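ESX-1 secretion system protein EccA1 (Mycobacterium tuberculosis, PDB 4F3V) is thought to supply energy, through ATP hydrolysis, for exporting virulence factors by the ESX-1 type VII secretion system, this chain being the N-terminal TPR domain of the ATPase. Local coordinates at residues Ile210-Gly222 with Ala244-Thr256. Residues are numbered along the deposited sequence; the frame is centred on the assembly and turned at random.
Sequences IAWYLAMARRSQG and AAALKDPSYRLKT
Arg219 lays its guanidinium against Pro250, whose CA stands 3.7 Å above the centre of that plane, while the group's edge serves backbone carbonyls. NH1 and NH2 both grip Ala246 O end-on, each at 3.0 Å; this oxygen lies almost in the guanidinium plane, although both donors are tilted out of the carbonyl plane, toward the same face. NH1 also reaches Tyr252 O at 2.9 Å, in the carbonyl plane on a lone pair, with a straighter N-H...O angle of 157°. A chain extended through chi1 and chi2 and bent at chi3 (-80°) turns the group to these acceptors, and a salt bridge from NH2 to Glu224 should fix its rotation. The buried arginine ties helix 207-221 to the last turn of helix 241-248 and to the type I turn Asp249-Tyr252 that follows it. In this mainly helical TPR domain the two helices run nearly parallel, their segment axes 21° apart, joined through helix 224-237; the chain passes across helix 207-221 as residues 252-256. Nearly two turns earlier on the helix, the Trp212 rim at CH2 approaches Tyr252 CE1 to 3.7 Å, with ring planes nearly perpendicular, and Ala246 CB lies over one face of the Tyr252 ring, toward its rim, and touches Trp212 CH2. Met216 sets CG over the rim of one Trp212 face and meets Leu254 CB through its own CB at 4.0 Å; the bends at chi2 and chi3 bring CE to Ala246 CB. One water accepts from Leu254 N and donates to Met216 O, also bonding Ser220 OG; a second links Ser220 OG to Leu254 O.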
ATOM      1  N   ILE A 210      -9.831  10.708  -1.668  1.00 19.23           N
ATOM      2  CA  ILE A 210     -11.146  10.961  -2.236  1.00 19.02           C
ATOM      3  C   ILE A 210     -11.445  12.480  -2.173  1.00 20.36           C
ATOM      4  O   ILE A 210     -11.761  13.101  -3.199  1.00 20.75           O
ATOM      5  CB  ILE A 210     -12.257  10.159  -1.523  1.00 18.93           C
ATOM      6  CG1 ILE A 210     -12.152   8.667  -1.873  1.00 18.75           C
ATOM      7  CG2 ILE A 210     -13.630  10.687  -1.943  1.00 18.32           C
ATOM      8  CD1 ILE A 210     -13.063   7.768  -1.042  1.00 18.68           C
ATOM      9  N   ALA A 211     -11.326  13.080  -0.988  1.00 20.47           N
ATOM     10  CA  ALA A 211     -11.669  14.512  -0.827  1.00 20.72           C
ATOM     11  C   ALA A 211     -10.687  15.420  -1.576  1.00 21.16           C
ATOM     12  O   ALA A 211     -11.091  16.361  -2.234  1.00 20.57           O
ATOM     13  CB  ALA A 211     -11.731  14.890   0.651  1.00 20.83           C
ATOM     14  N   TRP A 212      -9.396  15.104  -1.490  1.00 21.17           N
ATOM     15  CA  TRP A 212      -8.374  15.885  -2.172  1.00 22.08           C
ATOM     16  C   TRP A 212      -8.573  15.942  -3.654  1.00 21.76           C
ATOM     17  O   TRP A 212      -8.551  17.005  -4.252  1.00 21.63           O
ATOM     18  CB  TRP A 212      -6.982  15.323  -1.883  1.00 22.24           C
ATOM     19  CG  TRP A 212      -5.896  16.035  -2.623  1.00 23.30           C
ATOM     20  CD1 TRP A 212      -5.181  15.587  -3.741  1.00 24.13           C
ATOM     21  CD2 TRP A 212      -5.324  17.339  -2.295  1.00 24.95           C
ATOM     22  NE1 TRP A 212      -4.255  16.517  -4.128  1.00 24.83           N
ATOM     23  CE2 TRP A 212      -4.284  17.595  -3.293  1.00 25.99           C
ATOM     24  CE3 TRP A 212      -5.566  18.298  -1.304  1.00 25.63           C
ATOM     25  CZ2 TRP A 212      -3.537  18.770  -3.287  1.00 27.39           C
ATOM     26  CZ3 TRP A 212      -4.807  19.470  -1.306  1.00 27.19           C
ATOM     27  CH2 TRP A 212      -3.820  19.708  -2.284  1.00 28.03           C
ATOM     28  N   TYR A 213      -8.774  14.790  -4.270  1.00 21.14           N
ATOM     29  CA  TYR A 213      -8.923  14.746  -5.718  1.00 20.85           C
ATOM     30  C   TYR A 213     -10.278  15.272  -6.185  1.00 20.86           C
ATOM     31  O   TYR A 213     -10.362  15.870  -7.265  1.00 21.23           O
ATOM     32  CB  TYR A 213      -8.580  13.346  -6.264  1.00 20.13           C
ATOM     33  CG  TYR A 213      -7.079  13.128  -6.332  1.00 20.07           C
ATOM     34  CD1 TYR A 213      -6.310  13.736  -7.330  1.00 22.06           C
ATOM     35  CD2 TYR A 213      -6.420  12.356  -5.402  1.00 20.58           C
ATOM     36  CE1 TYR A 213      -4.924  13.568  -7.397  1.00 22.44           C
ATOM     37  CE2 TYR A 213      -5.035  12.179  -5.455  1.00 20.72           C
ATOM     38  CZ  TYR A 213      -4.300  12.776  -6.458  1.00 21.85           C
ATOM     39  OH  TYR A 213      -2.936  12.599  -6.511  1.00 23.08           O
ATOM     40  N   LEU A 214     -11.328  15.082  -5.384  1.00 20.47           N
ATOM     41  CA  LEU A 214     -12.605  15.761  -5.676  1.00 20.91           C
ATOM     42  C   LEU A 214     -12.388  17.264  -5.659  1.00 21.55           C
ATOM     43  O   LEU A 214     -12.873  17.960  -6.549  1.00 22.17           O
ATOM     44  CB  LEU A 214     -13.721  15.389  -4.687  1.00 20.70           C
ATOM     45  CG  LEU A 214     -14.461  14.047  -4.868  1.00 21.17           C
ATOM     46  CD1 LEU A 214     -15.308  13.706  -3.625  1.00 21.04           C
ATOM     47  CD2 LEU A 214     -15.339  14.104  -6.130  1.00 21.37           C
ATOM     48  N   ALA A 215     -11.685  17.777  -4.640  1.00 22.06           N
ATOM     49  CA  ALA A 215     -11.457  19.233  -4.520  1.00 23.15           C
ATOM     50  C   ALA A 215     -10.679  19.736  -5.709  1.00 24.84           C
ATOM     51  O   ALA A 215     -11.023  20.774  -6.308  1.00 26.61           O
ATOM     52  CB  ALA A 215     -10.740  19.594  -3.222  1.00 23.60           C
ATOM     53  N   MET A 216      -9.625  19.013  -6.069  1.00 24.99           N
ATOM     54  CA  MET A 216      -8.810  19.402  -7.227  1.00 26.27           C
ATOM     55  C   MET A 216      -9.615  19.362  -8.528  1.00 26.55           C
ATOM     56  O   MET A 216      -9.497  20.267  -9.356  1.00 29.09           O
ATOM     57  CB  MET A 216      -7.564  18.521  -7.336  1.00 25.90           C
ATOM     58  CG  MET A 216      -6.508  18.790  -6.269  1.00 27.29           C
ATOM     59  SD  MET A 216      -5.886  20.487  -6.211  1.00 29.91           S
ATOM     60  CE  MET A 216      -6.531  21.098  -4.662  1.00 29.84           C
ATOM     61  N   ALA A 217     -10.437  18.327  -8.716  1.00 25.86           N
ATOM     62  CA  ALA A 217     -11.292  18.273  -9.904  1.00 26.52           C
ATOM     63  C   ALA A 217     -12.251  19.467  -9.962  1.00 28.33           C
ATOM     64  O   ALA A 217     -12.439  20.069 -11.030  1.00 28.51           O
ATOM     65  CB  ALA A 217     -12.073  16.981  -9.979  1.00 24.67           C
ATOM     66  N   ARG A 218     -12.887  19.781  -8.829  1.00 28.11           N
ATOM     67  CA  ARG A 218     -13.821  20.901  -8.799  1.00 29.90           C
ATOM     68  C   ARG A 218     -13.138  22.210  -9.106  1.00 30.87           C
ATOM     69  O   ARG A 218     -13.666  23.044  -9.867  1.00 32.39           O
ATOM     70  CB  ARG A 218     -14.516  21.006  -7.444  1.00 29.98           C
ATOM     71  CG  ARG A 218     -15.414  19.833  -7.135  1.00 29.99           C
ATOM     72  CD  ARG A 218     -16.661  19.854  -7.981  1.00 32.31           C
ATOM     73  NE  ARG A 218     -17.427  18.658  -7.703  1.00 33.41           N
ATOM     74  CZ  ARG A 218     -18.463  18.229  -8.417  1.00 35.07           C
ATOM     75  NH1 ARG A 218     -18.879  18.880  -9.489  1.00 36.99           N
ATOM     76  NH2 ARG A 218     -19.085  17.126  -8.036  1.00 37.21           N
ATOM     77  N   ARG A 219     -11.980  22.424  -8.500  1.00 31.04           N
ATOM     78  CA  ARG A 219     -11.249  23.672  -8.719  1.00 32.86           C
ATOM     79  C   ARG A 219     -10.867  23.829 -10.202  1.00 34.51           C
ATOM     80  O   ARG A 219     -11.043  24.889 -10.775  1.00 34.29           O
ATOM     81  CB  ARG A 219     -10.000  23.734  -7.853  1.00 33.24           C
ATOM     82  CG  ARG A 219      -9.137  24.957  -8.141  1.00 35.23           C
ATOM     83  CD  ARG A 219      -8.096  25.152  -7.062  1.00 35.74           C
ATOM     84  NE  ARG A 219      -8.658  25.791  -5.883  1.00 36.07           N
ATOM     85  CZ  ARG A 219      -8.022  25.892  -4.723  1.00 36.88           C
ATOM     86  NH1 ARG A 219      -6.804  25.374  -4.564  1.00 37.36           N
ATOM     87  NH2 ARG A 219      -8.599  26.519  -3.710  1.00 36.16           N
ATOM     88  N   SER A 220     -10.362  22.763 -10.827  1.00 34.23           N
ATOM     89  CA  SER A 220      -9.949  22.857 -12.238  1.00 35.62           C
ATOM     90  C   SER A 220     -11.137  23.075 -13.177  1.00 35.96           C
ATOM     91  O   SER A 220     -10.997  23.692 -14.213  1.00 36.56           O
ATOM     92  CB  SER A 220      -9.163  21.627 -12.661  1.00 35.54           C
ATOM     93  OG  SER A 220      -7.916  21.593 -11.959  1.00 37.50           O
ATOM     94  N   GLN A 221     -12.316  22.599 -12.802  1.00 34.84           N
ATOM     95  CA  GLN A 221     -13.533  22.935 -13.557  1.00 35.73           C
ATOM     96  C   GLN A 221     -14.046  24.354 -13.315  1.00 37.20           C
ATOM     97  O   GLN A 221     -14.963  24.799 -13.999  1.00 39.32           O
ATOM     98  CB  GLN A 221     -14.648  21.970 -13.204  1.00 34.68           C
ATOM     99  CG  GLN A 221     -14.405  20.568 -13.669  1.00 33.60           C
ATOM    100  CD  GLN A 221     -15.439  19.631 -13.094  1.00 32.96           C
ATOM    101  OE1 GLN A 221     -15.830  19.743 -11.920  1.00 33.12           O
ATOM    102  NE2 GLN A 221     -15.897  18.714 -13.916  1.00 33.20           N
ATOM    103  N   GLY A 222     -13.501  25.039 -12.316  1.00 36.98           N
ATOM    104  CA  GLY A 222     -13.910  26.405 -12.009  1.00 37.84           C
ATOM    105  C   GLY A 222     -14.867  26.505 -10.836  1.00 37.46           C
ATOM    106  O   GLY A 222     -15.248  27.612 -10.449  1.00 37.92           O
ATOM    107  N   ALA A 244      -3.992  23.163   3.887  1.00 37.12           N
ATOM    108  CA  ALA A 244      -3.947  24.557   4.322  1.00 39.42           C
ATOM    109  C   ALA A 244      -3.493  25.461   3.184  1.00 40.22           C
ATOM    110  O   ALA A 244      -4.090  26.519   2.943  1.00 40.60           O
ATOM    111  CB  ALA A 244      -3.021  24.716   5.529  1.00 40.71           C
ATOM    112  N   ALA A 245      -2.442  25.039   2.483  1.00 40.46           N
ATOM    113  CA  ALA A 245      -1.890  25.803   1.367  1.00 41.74           C
ATOM    114  C   ALA A 245      -2.899  25.918   0.210  1.00 40.92           C
ATOM    115  O   ALA A 245      -3.075  26.982  -0.372  1.00 42.73           O
ATOM    116  CB  ALA A 245      -0.583  25.179   0.883  1.00 41.97           C
ATOM    117  N   ALA A 246      -3.557  24.826  -0.130  1.00 38.59           N
ATOM    118  CA  ALA A 246      -4.527  24.820  -1.228  1.00 37.91           C
ATOM    119  C   ALA A 246      -5.773  25.661  -0.894  1.00 38.25           C
ATOM    120  O   ALA A 246      -6.383  26.260  -1.778  1.00 37.48           O
ATOM    121  CB  ALA A 246      -4.914  23.387  -1.544  1.00 34.68           C
ATOM    122  N   LEU A 247      -6.146  25.686   0.378  1.00 39.70           N
ATOM    123  CA  LEU A 247      -7.290  26.481   0.844  1.00 41.51           C
ATOM    124  C   LEU A 247      -6.970  27.982   0.771  1.00 44.45           C
ATOM    125  O   LEU A 247      -7.814  28.800   0.384  1.00 46.35           O
ATOM    126  CB  LEU A 247      -7.674  26.016   2.255  1.00 41.69           C
ATOM    127  CG  LEU A 247      -9.094  26.284   2.752  1.00 42.41           C
ATOM    128  CD1 LEU A 247     -10.118  25.565   1.883  1.00 40.64           C
ATOM    129  CD2 LEU A 247      -9.218  25.888   4.222  1.00 41.27           C
ATOM    130  N   LYS A 248      -5.729  28.338   1.090  1.00 46.53           N
ATOM    131  CA  LYS A 248      -5.306  29.739   1.090  1.00 49.87           C
ATOM    132  C   LYS A 248      -5.015  30.288  -0.304  1.00 49.31           C
ATOM    133  O   LYS A 248      -4.985  31.494  -0.481  1.00 50.97           O
ATOM    134  CB  LYS A 248      -4.083  29.960   2.012  1.00 53.62           C
ATOM    135  CG  LYS A 248      -4.473  30.154   3.460  1.00 55.76           C
ATOM    136  CD  LYS A 248      -3.398  30.848   4.296  1.00 60.57           C
ATOM    137  CE  LYS A 248      -3.945  31.222   5.691  1.00 62.41           C
ATOM    138  NZ  LYS A 248      -3.918  32.687   5.988  1.00 63.42           N
ATOM    139  N   ASP A 249      -4.802  29.423  -1.290  1.00 47.03           N
ATOM    140  CA  ASP A 249      -4.362  29.867  -2.622  1.00 47.54           C
ATOM    141  C   ASP A 249      -5.193  29.221  -3.734  1.00 45.59           C
ATOM    142  O   ASP A 249      -5.038  28.030  -4.015  1.00 43.53           O
ATOM    143  CB  ASP A 249      -2.886  29.541  -2.808  1.00 47.82           C
ATOM    144  CG  ASP A 249      -2.347  30.022  -4.117  1.00 49.70           C
ATOM    145  OD1 ASP A 249      -3.046  30.717  -4.880  1.00 49.57           O
ATOM    146  OD2 ASP A 249      -1.182  29.695  -4.390  1.00 53.91           O
ATOM    147  N   PRO A 250      -6.091  30.001  -4.358  1.00 46.75           N
ATOM    148  CA  PRO A 250      -6.940  29.461  -5.427  1.00 45.97           C
ATOM    149  C   PRO A 250      -6.195  29.079  -6.696  1.00 47.48           C
ATOM    150  O   PRO A 250      -6.744  28.344  -7.517  1.00 48.33           O
ATOM    151  CB  PRO A 250      -7.923  30.603  -5.718  1.00 47.23           C
ATOM    152  CG  PRO A 250      -7.300  31.822  -5.151  1.00 49.14           C
ATOM    153  CD  PRO A 250      -6.487  31.372  -3.985  1.00 48.43           C
ATOM    154  N   SER A 251      -4.962  29.553  -6.857  1.00 48.33           N
ATOM    155  CA  SER A 251      -4.146  29.132  -7.987  1.00 49.41           C
ATOM    156  C   SER A 251      -3.449  27.798  -7.724  1.00 46.86           C
ATOM    157  O   SER A 251      -2.779  27.293  -8.597  1.00 46.29           O
ATOM    158  CB  SER A 251      -3.105  30.200  -8.353  1.00 52.42           C
ATOM    159  OG  SER A 251      -2.106  30.283  -7.353  1.00 54.21           O
ATOM    160  N   TYR A 252      -3.595  27.227  -6.528  1.00 45.64           N
ATOM    161  CA  TYR A 252      -3.056  25.894  -6.255  1.00 44.47           C
ATOM    162  C   TYR A 252      -3.878  24.853  -7.019  1.00 42.82           C
ATOM    163  O   TYR A 252      -5.021  24.552  -6.634  1.00 41.78           O
ATOM    164  CB  TYR A 252      -3.085  25.604  -4.743  1.00 44.74           C
ATOM    165  CG  TYR A 252      -2.263  24.417  -4.291  1.00 44.49           C
ATOM    166  CD1 TYR A 252      -2.548  23.135  -4.745  1.00 42.44           C
ATOM    167  CD2 TYR A 252      -1.213  24.577  -3.378  1.00 45.86           C
ATOM    168  CE1 TYR A 252      -1.795  22.061  -4.313  1.00 42.64           C
ATOM    169  CE2 TYR A 252      -0.461  23.504  -2.943  1.00 45.97           C
ATOM    170  CZ  TYR A 252      -0.759  22.251  -3.420  1.00 43.93           C
ATOM    171  OH  TYR A 252      -0.030  21.176  -2.992  1.00 46.88           O
ATOM    172  N   ARG A 253      -3.304  24.280  -8.077  1.00 49.58           N
ATOM    173  CA  ARG A 253      -4.025  23.316  -8.921  1.00 47.40           C
ATOM    174  C   ARG A 253      -3.244  22.054  -9.173  1.00 42.92           C
ATOM    175  O   ARG A 253      -2.020  22.052  -9.126  1.00 42.21           O
ATOM    176  CB  ARG A 253      -4.357  23.915 -10.280  1.00 49.96           C
ATOM    177  CG  ARG A 253      -5.015  25.259 -10.179  1.00 55.19           C
ATOM    178  CD  ARG A 253      -5.771  25.648 -11.430  1.00 57.46           C
ATOM    179  NE  ARG A 253      -6.754  26.679 -11.083  1.00 62.01           N
ATOM    180  CZ  ARG A 253      -7.931  26.829 -11.681  1.00 63.80           C
ATOM    181  NH1 ARG A 253      -8.278  26.015 -12.677  1.00 63.63           N
ATOM    182  NH2 ARG A 253      -8.763  27.791 -11.284  1.00 65.46           N
ATOM    183  N   LEU A 254      -3.986  20.986  -9.445  1.00 39.12           N
ATOM    184  CA  LEU A 254      -3.428  19.717  -9.873  1.00 36.33           C
ATOM    185  C   LEU A 254      -2.767  19.869 -11.252  1.00 35.91           C
ATOM    186  O   LEU A 254      -3.382  20.397 -12.176  1.00 36.96           O
ATOM    187  CB  LEU A 254      -4.556  18.695  -9.955  1.00 33.69           C
ATOM    188  CG  LEU A 254      -4.179  17.279 -10.299  1.00 31.57           C
ATOM    189  CD1 LEU A 254      -3.226  16.757  -9.230  1.00 31.41           C
ATOM    190  CD2 LEU A 254      -5.441  16.429 -10.485  1.00 29.66           C
ATOM    191  N   LYS A 255      -1.524  19.433 -11.384  1.00 35.10           N
ATOM    192  CA  LYS A 255      -0.866  19.420 -12.695  1.00 35.22           C
ATOM    193  C   LYS A 255      -1.233  18.106 -13.332  1.00 31.37           C
ATOM    194  O   LYS A 255      -0.990  17.066 -12.748  1.00 31.78           O
ATOM    195  CB  LYS A 255       0.649  19.560 -12.558  1.00 37.60           C
ATOM    196  CG  LYS A 255       1.045  20.828 -11.823  1.00 43.16           C
ATOM    197  CD  LYS A 255       2.547  21.113 -11.862  1.00 47.22           C
ATOM    198  CE  LYS A 255       2.918  22.193 -10.849  1.00 51.29           C
ATOM    199  NZ  LYS A 255       4.369  22.520 -10.937  1.00 56.23           N
ATOM    200  N   THR A 256      -1.885  18.127 -14.484  1.00 29.07           N
ATOM    201  CA  THR A 256      -2.395  16.890 -15.061  1.00 26.82           C
ATOM    202  C   THR A 256      -1.512  16.451 -16.215  1.00 25.70           C
ATOM    203  O   THR A 256      -0.686  17.211 -16.684  1.00 26.52           O
ATOM    204  CB  THR A 256      -3.860  17.029 -15.517  1.00 27.60           C
ATOM    205  OG1 THR A 256      -3.945  18.120 -16.438  1.00 29.40           O
ATOM    206  CG2 THR A 256      -4.823  17.235 -14.306  1.00 27.79           C
TER
HETATM  207  O   HOH W   1      -6.899  21.613  -9.543  1.00 26.76           O
HETATM  208  O   HOH W   2      -5.922  21.039 -13.462  1.00 32.04           O